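Local coordinates for protein alternansucrase (Leuconostoc mesenteroides, PDB 6HVG) that belongs to glycoside hydrolase family 70, large multidomain enzymes with a barrel-type core, and also carries repeats of the choline-binding or cell-wall-binding kind, at residues V287-Q298 with S312-F322; L940-N948 with Y955-T963. All blocks are in the same frame, centred on the assembly; numbering follows the deposited sequence.

Contact 1 of 2, residues V287-Q298 with S312-F322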
loop_
_atom_site.group_PDB
_atom_site.type_symbol
_atom_site.label_atom_id
_atom_site.label_comp_id
_atom_site.label_asym_id
_atom_site.label_seq_id
_atom_site.Cartn_x
_atom_site.Cartn_y
_atom_site.Cartn_z
ATOM N N VAL A 287 16.566 25.507 -33.142
ATOM C CA VAL A 287 17.001 24.140 -33.334
ATOM C C VAL A 287 16.973 23.798 -34.803
ATOM O O VAL A 287 16.229 24.388 -35.587
ATOM C CB VAL A 287 16.115 23.137 -32.593
ATOM C CG1 VAL A 287 16.292 23.267 -31.092
ATOM C CG2 VAL A 287 14.647 23.318 -32.991
ATOM N N ALA A 288 17.802 22.834 -35.164
ATOM C CA ALA A 288 17.817 22.331 -36.508
ATOM C C ALA A 288 16.466 21.657 -36.789
ATOM O O ALA A 288 15.872 20.979 -35.927
ATOM C CB ALA A 288 18.962 21.344 -36.705
ATOM N N ASN A 289 15.987 21.846 -38.009
ATOM C CA ASN A 289 14.755 21.228 -38.427
ATOM C C ASN A 289 14.749 21.048 -39.922
ATOM O O ASN A 289 15.528 21.668 -40.665
ATOM C CB ASN A 289 13.555 22.075 -37.997
ATOM C CG ASN A 289 12.289 21.264 -37.793
ATOM O OD1 ASN A 289 12.342 20.100 -37.390
ATOM N ND2 ASN A 289 11.148 21.867 -38.080
ATOM N N THR A 290 13.868 20.163 -40.366
ATOM C CA THR A 290 13.711 19.880 -41.778
ATOM C C THR A 290 12.308 20.239 -42.190
ATOM O O THR A 290 11.367 20.075 -41.428
ATOM C CB THR A 290 13.960 18.393 -42.062
ATOM O OG1 THR A 290 12.982 17.595 -41.367
ATOM C CG2 THR A 290 15.369 17.996 -41.598
ATOM N N GLU A 291 12.174 20.731 -43.403
ATOM C CA GLU A 291 10.863 20.990 -43.958
ATOM C C GLU A 291 10.875 20.490 -45.380
ATOM O O GLU A 291 11.940 20.267 -45.973
ATOM C CB GLU A 291 10.543 22.479 -43.911
ATOM C CG GLU A 291 11.271 23.294 -44.961
ATOM C CD GLU A 291 11.128 24.783 -44.745
ATOM O OE1 GLU A 291 10.023 25.199 -44.341
ATOM O OE2 GLU A 291 12.121 25.522 -44.974
ATOM N N ILE A 292 9.678 20.345 -45.928
ATOM C CA ILE A 292 9.544 19.855 -47.288
ATOM C C ILE A 292 9.365 21.047 -48.234
ATOM O O ILE A 292 8.352 21.733 -48.210
ATOM C CB ILE A 292 8.457 18.760 -47.432
ATOM C CG1 ILE A 292 8.112 18.550 -48.912
ATOM C CG2 ILE A 292 7.219 19.083 -46.605
ATOM C CD1 ILE A 292 7.486 17.203 -49.203
ATOM N N ILE A 293 10.391 21.305 -49.032
ATOM C CA ILE A 293 10.364 22.363 -50.030
ATOM C C ILE A 293 10.154 21.683 -51.372
ATOM O O ILE A 293 10.849 20.714 -51.694
ATOM C CB ILE A 293 11.694 23.139 -50.057
ATOM C CG1 ILE A 293 11.921 23.860 -48.720
ATOM C CG2 ILE A 293 11.731 24.104 -51.231
ATOM C CD1 ILE A 293 10.705 24.619 -48.222
ATOM N N ASN A 294 9.211 22.205 -52.157
ATOM C CA ASN A 294 8.722 21.524 -53.345
ATOM C C ASN A 294 8.303 20.117 -52.903
ATOM O O ASN A 294 7.461 19.980 -51.991
ATOM C CB ASN A 294 9.780 21.552 -54.461
ATOM C CG ASN A 294 10.182 22.974 -54.851
ATOM O OD1 ASN A 294 9.439 23.934 -54.639
ATOM N ND2 ASN A 294 11.363 23.108 -55.432
ATOM N N GLY A 295 8.901 19.088 -53.499
ATOM C CA GLY A 295 8.601 17.708 -53.125
ATOM C C GLY A 295 9.691 16.989 -52.346
ATOM O O GLY A 295 9.607 15.778 -52.160
ATOM N N LYS A 296 10.696 17.716 -51.864
ATOM C CA LYS A 296 11.895 17.100 -51.276
ATOM C C LYS A 296 12.181 17.632 -49.861
ATOM O O LYS A 296 12.060 18.835 -49.608
ATOM C CB LYS A 296 13.117 17.311 -52.191
ATOM N N LEU A 297 12.550 16.734 -48.944
ATOM C CA LEU A 297 12.933 17.161 -47.592
ATOM C C LEU A 297 14.196 18.005 -47.707
ATOM O O LEU A 297 15.052 17.725 -48.550
ATOM C CB LEU A 297 13.188 15.969 -46.673
ATOM C CG LEU A 297 13.283 16.312 -45.189
ATOM C CD1 LEU A 297 11.923 16.697 -44.630
ATOM C CD2 LEU A 297 13.855 15.151 -44.390
ATOM N N GLN A 298 14.269 19.064 -46.902
ATOM C CA GLN A 298 15.446 19.939 -46.813
ATOM C C GLN A 298 15.760 20.039 -45.348
ATOM O O GLN A 298 14.878 19.861 -44.504
ATOM C CB GLN A 298 15.171 21.350 -47.326
ATOM C CG GLN A 298 15.462 21.601 -48.801
ATOM C CD GLN A 298 14.961 22.951 -49.303
ATOM O OE1 GLN A 298 14.507 23.067 -50.443
ATOM N NE2 GLN A 298 15.041 23.979 -48.453
ATOM N N SER A 312 22.295 16.558 -40.289
ATOM C CA SER A 312 21.452 17.505 -39.531
ATOM C C SER A 312 20.183 16.813 -39.059
ATOM O O SER A 312 19.624 15.986 -39.778
ATOM C CB SER A 312 21.071 18.738 -40.372
ATOM O OG SER A 312 20.019 19.460 -39.748
ATOM N N LYS A 313 19.717 17.153 -37.865
ATOM C CA LYS A 313 18.498 16.544 -37.346
ATOM C C LYS A 313 17.186 17.279 -37.695
ATOM O O LYS A 313 17.189 18.374 -38.296
ATOM C CB LYS A 313 18.590 16.460 -35.836
ATOM C CG LYS A 313 19.700 15.606 -35.288
ATOM C CD LYS A 313 19.386 15.238 -33.845
ATOM C CE LYS A 313 20.592 14.657 -33.137
ATOM N NZ LYS A 313 20.170 13.910 -31.921
ATOM N N ASP A 314 16.074 16.646 -37.299
ATOM C CA ASP A 314 14.772 17.302 -37.183
ATOM C C ASP A 314 14.252 17.260 -35.723
ATOM O O ASP A 314 14.784 16.544 -34.877
ATOM C CB ASP A 314 13.757 16.699 -38.201
ATOM C CG ASP A 314 13.301 15.268 -37.868
ATOM O OD1 ASP A 314 12.699 14.629 -38.751
ATOM O OD2 ASP A 314 13.512 14.779 -36.747
ATOM N N VAL A 315 13.200 18.019 -35.447
ATOM C CA VAL A 315 12.680 18.145 -34.086
ATOM C C VAL A 315 12.356 16.801 -33.440
ATOM O O VAL A 315 12.549 16.617 -32.240
ATOM C CB VAL A 315 11.457 19.110 -34.067
ATOM C CG1 VAL A 315 10.555 18.920 -32.841
ATOM C CG2 VAL A 315 11.950 20.536 -34.181
ATOM N N ALA A 316 11.846 15.871 -34.227
ATOM C CA ALA A 316 11.500 14.552 -33.685
ATOM C C ALA A 316 12.728 13.817 -33.109
ATOM O O ALA A 316 12.617 13.087 -32.122
ATOM C CB ALA A 316 10.834 13.707 -34.752
ATOM N N GLY A 317 13.897 14.041 -33.719
ATOM C CA GLY A 317 15.157 13.410 -33.273
ATOM C C GLY A 317 15.855 12.519 -34.299
ATOM O O GLY A 317 16.844 11.878 -33.962
ATOM N N ASN A 318 15.342 12.494 -35.534
ATOM C CA ASN A 318 15.920 11.747 -36.635
ATOM C C ASN A 318 17.055 12.506 -37.270
ATOM O O ASN A 318 16.960 13.714 -37.508
ATOM C CB ASN A 318 14.901 11.527 -37.753
ATOM C CG ASN A 318 13.723 10.711 -37.310
ATOM O OD1 ASN A 318 12.632 11.227 -37.214
ATOM N ND2 ASN A 318 13.941 9.429 -37.030
ATOM N N THR A 319 18.110 11.789 -37.604
ATOM C CA THR A 319 19.245 12.394 -38.261
ATOM C C THR A 319 19.191 12.056 -39.737
ATOM O O THR A 319 18.814 10.945 -40.096
ATOM C CB THR A 319 20.562 11.942 -37.624
ATOM O OG1 THR A 319 20.475 12.117 -36.199
ATOM C CG2 THR A 319 21.732 12.763 -38.179
ATOM N N PHE A 320 19.512 13.036 -40.581
ATOM C CA PHE A 320 19.588 12.845 -42.033
ATOM C C PHE A 320 20.977 13.274 -42.453
ATOM O O PHE A 320 21.703 13.866 -41.662
ATOM C CB PHE A 320 18.566 13.721 -42.791
ATOM C CG PHE A 320 17.147 13.487 -42.385
ATOM C CD1 PHE A 320 16.301 12.722 -43.176
ATOM C CD2 PHE A 320 16.666 14.001 -41.179
ATOM C CE1 PHE A 320 15.000 12.469 -42.764
ATOM C CE2 PHE A 320 15.359 13.769 -40.774
ATOM C CZ PHE A 320 14.525 12.994 -41.563
ATOM N N TYR A 321 21.334 12.979 -43.693
ATOM C CA TYR A 321 22.536 13.544 -44.293
ATOM C C TYR A 321 22.119 14.235 -45.564
ATOM O O TYR A 321 21.335 13.695 -46.330
ATOM C CB TYR A 321 23.604 12.472 -44.611
ATOM C CG TYR A 321 24.856 13.085 -45.195
ATOM C CD1 TYR A 321 25.870 13.562 -44.369
ATOM C CD2 TYR A 321 24.996 13.236 -46.571
ATOM C CE1 TYR A 321 27.003 14.170 -44.893
ATOM C CE2 TYR A 321 26.128 13.832 -47.111
ATOM C CZ TYR A 321 27.130 14.297 -46.268
ATOM O OH TYR A 321 28.239 14.898 -46.816
ATOM N N PHE A 322 22.651 15.428 -45.800
ATOM C CA PHE A 322 22.264 16.199 -46.971
ATOM C C PHE A 322 23.483 16.500 -47.824
ATOM O O PHE A 322 24.483 16.991 -47.312
ATOM C CB PHE A 322 21.575 17.503 -46.543
ATOM C CG PHE A 322 20.270 17.297 -45.813
ATOM C CD1 PHE A 322 19.097 17.055 -46.512
ATOM C CD2 PHE A 322 20.210 17.354 -44.425
ATOM C CE1 PHE A 322 17.894 16.865 -45.846
ATOM C CE2 PHE A 322 19.008 17.165 -43.756
ATOM C CZ PHE A 322 17.844 16.944 -44.467
#
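N289 and V315 make the one hydrogen bond between the two segments: the backbone N-H of V315 donates to N289 OD1 at 3.0 Å, coming in somewhat tilted from the carbonyl plane. With CG anti to the backbone N (chi1 -153°), the amide of N289 swings back to the turn although its CB points away. An asparagine suits the place because its short carbonyl can take up a turn N-H. V315 CG2 lies against the same oxygen, while V287 CG2 meets that methyl at 4.1 Å, the two valines crossing nearly at right angles.

D314 shapes the type I turn that V315 belongs to. Its OD2 accepts from G317 N at 3.1 Å, nearly in line with the C-O bond, and from N318 N, which comes from above the carboxylate plane. This is an Asx motif, and G317 fits its positive phi.

Further along, T290 turns OG1 to D314 CB and sends CG2 to the edge of the F322 ring. A chi1 of -167° carries L297 CD2 over one face of F320, off-centre, in a CH-pi contact 3.7 Å from the ring centroid.

Such packing of successive beta-hairpins is consistent with choline-binding or cell-wall-binding repeats. Hairpin 286-293/296-300 lies against sheet 310-313/319-322, strands 296-298 and 319-322 running at 100°. Y278 of strand 277-279 borders V287, N289 and V315, and H347 meets F320.

Contact 2 of 2, residues L940-N948 with Y955-T963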
loop_
_atom_site.group_PDB
_atom_site.type_symbol
_atom_site.label_atom_id
_atom_site.label_comp_id
_atom_site.label_asym_id
_atom_site.label_seq_id
_atom_site.Cartn_x
_atom_site.Cartn_y
_atom_site.Cartn_z
ATOM N N LEU A 940 -48.501 8.595 22.342
ATOM C CA LEU A 940 -47.641 9.762 22.445
ATOM C C LEU A 940 -46.208 9.329 22.315
ATOM O O LEU A 940 -45.773 8.373 22.983
ATOM C CB LEU A 940 -47.838 10.471 23.779
ATOM C CG LEU A 940 -47.322 11.910 23.844
ATOM C CD1 LEU A 940 -48.157 12.816 22.946
ATOM C CD2 LEU A 940 -47.338 12.461 25.259
ATOM N N TYR A 941 -45.479 10.024 21.447
ATOM C CA TYR A 941 -44.054 9.781 21.241
ATOM C C TYR A 941 -43.252 11.051 21.595
ATOM O O TYR A 941 -43.753 12.158 21.473
ATOM C CB TYR A 941 -43.795 9.358 19.791
ATOM C CG TYR A 941 -44.048 7.896 19.519
ATOM C CD1 TYR A 941 -45.335 7.400 19.398
ATOM C CD2 TYR A 941 -42.998 7.004 19.382
ATOM C CE1 TYR A 941 -45.562 6.060 19.168
ATOM C CE2 TYR A 941 -43.220 5.662 19.143
ATOM C CZ TYR A 941 -44.509 5.198 19.042
ATOM O OH TYR A 941 -44.704 3.859 18.818
ATOM N N ARG A 942 -42.019 10.864 22.066
ATOM C CA ARG A 942 -41.117 11.975 22.372
ATOM C C ARG A 942 -39.758 11.799 21.723
ATOM O O ARG A 942 -39.290 10.683 21.538
ATOM C CB ARG A 942 -40.930 12.137 23.882
ATOM C CG ARG A 942 -40.235 10.991 24.623
ATOM C CD ARG A 942 -38.732 11.157 24.703
ATOM N NE ARG A 942 -38.113 10.190 25.613
ATOM C CZ ARG A 942 -36.805 10.128 25.858
ATOM N NH1 ARG A 942 -35.950 10.936 25.226
ATOM N NH2 ARG A 942 -36.322 9.259 26.736
ATOM N N ALA A 943 -39.131 12.914 21.377
ATOM C CA ALA A 943 -37.832 12.900 20.725
ATOM C C ALA A 943 -36.729 12.419 21.650
ATOM O O ALA A 943 -36.700 12.771 22.806
ATOM C CB ALA A 943 -37.505 14.299 20.199
ATOM N N LEU A 944 -35.854 11.584 21.111
ATOM C CA LEU A 944 -34.618 11.204 21.770
ATOM C C LEU A 944 -33.466 12.119 21.316
ATOM O O LEU A 944 -32.596 12.498 22.107
ATOM C CB LEU A 944 -34.287 9.754 21.412
ATOM C CG LEU A 944 -33.092 9.115 22.120
ATOM C CD1 LEU A 944 -33.462 8.719 23.550
ATOM C CD2 LEU A 944 -32.625 7.901 21.343
ATOM N N VAL A 945 -33.507 12.495 20.045
ATOM C CA VAL A 945 -32.422 13.180 19.375
ATOM C C VAL A 945 -33.015 14.007 18.228
ATOM O O VAL A 945 -33.754 13.465 17.397
ATOM C CB VAL A 945 -31.414 12.122 18.858
ATOM C CG1 VAL A 945 -30.744 12.525 17.548
ATOM C CG2 VAL A 945 -30.371 11.819 19.930
ATOM N N LEU A 946 -32.712 15.314 18.199
ATOM C CA LEU A 946 -33.129 16.221 17.099
ATOM C C LEU A 946 -32.020 17.176 16.686
ATOM O O LEU A 946 -31.425 17.841 17.538
ATOM C CB LEU A 946 -34.320 17.064 17.509
ATOM C CG LEU A 946 -35.684 16.397 17.525
ATOM C CD1 LEU A 946 -36.694 17.423 17.991
ATOM C CD2 LEU A 946 -36.093 15.846 16.163
ATOM N N SER A 947 -31.749 17.242 15.386
ATOM C CA SER A 947 -30.694 18.108 14.862
ATOM C C SER A 947 -31.153 19.568 14.708
ATOM O O SER A 947 -32.332 19.839 14.578
ATOM C CB SER A 947 -30.185 17.577 13.511
ATOM O OG SER A 947 -31.196 17.596 12.531
ATOM N N ASN A 948 -30.193 20.487 14.725
ATOM C CA ASN A 948 -30.454 21.902 14.527
ATOM C C ASN A 948 -29.174 22.569 14.020
ATOM O O ASN A 948 -28.182 21.888 13.771
ATOM C CB ASN A 948 -30.956 22.542 15.825
ATOM C CG ASN A 948 -29.951 22.423 16.973
ATOM O OD1 ASN A 948 -28.805 22.898 16.877
ATOM N ND2 ASN A 948 -30.380 21.798 18.075
ATOM N N TYR A 955 -32.114 14.180 24.382
ATOM C CA TYR A 955 -33.110 14.216 25.460
ATOM C C TYR A 955 -33.026 12.936 26.275
ATOM O O TYR A 955 -33.301 11.847 25.761
ATOM C CB TYR A 955 -34.513 14.417 24.874
ATOM C CG TYR A 955 -34.631 15.691 24.066
ATOM C CD1 TYR A 955 -34.627 16.932 24.690
ATOM C CD2 TYR A 955 -34.708 15.660 22.679
ATOM C CE1 TYR A 955 -34.698 18.113 23.963
ATOM C CE2 TYR A 955 -34.766 16.836 21.938
ATOM C CZ TYR A 955 -34.771 18.055 22.590
ATOM O OH TYR A 955 -34.859 19.214 21.880
ATOM N N ASP A 956 -32.658 13.070 27.546
ATOM C CA ASP A 956 -32.315 11.903 28.385
ATOM C C ASP A 956 -33.533 11.185 28.946
ATOM O O ASP A 956 -33.450 9.997 29.270
ATOM C CB ASP A 956 -31.382 12.315 29.532
ATOM C CG ASP A 956 -30.197 13.151 29.053
ATOM O OD1 ASP A 956 -29.680 12.868 27.949
ATOM O OD2 ASP A 956 -29.802 14.107 29.754
ATOM N N SER A 957 -34.655 11.900 29.053
ATOM C CA SER A 957 -35.897 11.321 29.569
ATOM C C SER A 957 -37.147 12.014 28.988
ATOM O O SER A 957 -37.034 13.043 28.327
ATOM C CB SER A 957 -35.893 11.451 31.080
ATOM O OG SER A 957 -35.666 12.799 31.459
ATOM N N ASP A 958 -38.332 11.469 29.257
ATOM C CA ASP A 958 -39.566 11.940 28.629
ATOM C C ASP A 958 -39.913 13.393 28.973
ATOM O O ASP A 958 -40.433 14.131 28.126
ATOM C CB ASP A 958 -40.740 11.048 29.032
ATOM C CG ASP A 958 -40.645 9.644 28.486
ATOM O OD1 ASP A 958 -39.922 9.439 27.490
ATOM O OD2 ASP A 958 -41.320 8.738 29.037
ATOM N N ASP A 959 -39.671 13.795 30.219
ATOM C CA ASP A 959 -40.078 15.140 30.698
ATOM C C ASP A 959 -39.361 16.280 29.981
ATOM O O ASP A 959 -39.944 17.327 29.740
ATOM C CB ASP A 959 -39.888 15.271 32.216
ATOM C CG ASP A 959 -38.685 14.531 32.714
ATOM O OD1 ASP A 959 -38.689 13.301 32.552
ATOM O OD2 ASP A 959 -37.769 15.147 33.294
ATOM N N LYS A 960 -38.097 16.059 29.633
ATOM C CA LYS A 960 -37.277 17.120 29.040
ATOM C C LYS A 960 -37.481 17.290 27.530
ATOM O O LYS A 960 -36.959 18.233 26.930
ATOM C CB LYS A 960 -35.797 16.893 29.375
ATOM C CG LYS A 960 -35.535 16.924 30.875
ATOM C CD LYS A 960 -34.070 16.838 31.247
ATOM C CE LYS A 960 -33.512 15.435 31.019
ATOM N NZ LYS A 960 -32.082 15.270 31.397
ATOM N N ALA A 961 -38.230 16.382 26.909
ATOM C CA ALA A 961 -38.344 16.338 25.446
ATOM C C ALA A 961 -39.718 16.740 24.921
ATOM O O ALA A 961 -40.727 16.547 25.599
ATOM C CB ALA A 961 -38.007 14.948 24.937
ATOM N N PRO A 962 -39.762 17.257 23.681
ATOM C CA PRO A 962 -41.010 17.528 23.000
ATOM C C PRO A 962 -41.716 16.256 22.654
ATOM O O PRO A 962 -41.086 15.302 22.236
ATOM C CB PRO A 962 -40.598 18.212 21.699
ATOM C CG PRO A 962 -39.138 18.112 21.603
ATOM C CD PRO A 962 -38.590 17.700 22.918
ATOM N N THR A 963 -43.029 16.238 22.832
ATOM C CA THR A 963 -43.843 15.083 22.515
ATOM C C THR A 963 -44.558 15.340 21.226
ATOM O O THR A 963 -44.729 16.460 20.813
ATOM C CB THR A 963 -44.907 14.803 23.596
ATOM O OG1 THR A 963 -45.773 15.927 23.691
ATOM C CG2 THR A 963 -44.244 14.555 24.963
#
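R942 reaches across to the 955-963 segment and organises the contact. Its CG takes the position between the backbone N and the carbonyl carbon (chi1 65°), and a second bend at chi2 folds the chain over the turn. NE meets D958 OD1 at 2.7 Å in a salt bridge, the oxygen lying somewhat out of the guanidinium plane; the two flat groups stand 77° apart, so a single oxygen is gripped and no paired, side-by-side bridge forms. NH1 binds two backbone oxygens near the guanidinium plane: Y955 O at 2.9 Å, which it approaches from above the carbonyl plane, and A943 O of its own strand. One face of the guanidinium lies against the backbone at S957 C and D958 N. Arginine suits this buried spot, since its several N-H groups serve carboxylate and carbonyls together, and these bonds probably favour the charged form of D958, whose OD2 is held by G1011 N.

Y955 lies alongside the corner at A943 and L944. Its N donates to L944 O at 2.9 Å, nearly straight (171°), and its CD2 meets A943 CB at 4.0 Å. The small side chain of A943 allows this approach. P962 CD lies over one face of the ring, toward the rim.

R942 and T963 form an antiparallel non-hydrogen-bonded pair with both side chains on one sheet face. Next to it, A943 N donates to P962 O at 3.2 Å, and L940 CD2 packs on T963 CG2 at 3.7 Å. T963 OG1 bonds to V981 O.

The contact belongs to a large antiparallel sheet within the family 70 range. Strand 940-947, cornered at L944, pairs with 962-965, 952-954 and 1003-1009, L944 and V945 forming a classic beta bulge opposite V1006. Helix 844-857 packs against R942, L944 and V945.

How the contacts relate
From the N terminus the chain first makes contact 1, in which 287-298 and 312-322 bring together two successive hairpins of the repeat-containing part, closing a loop of 13 residues. Hundreds of residues later, within the family 70 range, contact 2 closes a shorter loop of six residues, half of it strand 952-954, inside one antiparallel sheet. The two follow in series, neither enclosing nor crossing the other. The centres of contact 1 and contact 2 are about 84 Å apart, on opposite sides of the chain's centre. Each therefore ties its own region locally: contact 1 joins two small sheets, contact 2 joins neighbouring strands of one large sheet and fastens the 955-961 turn to them.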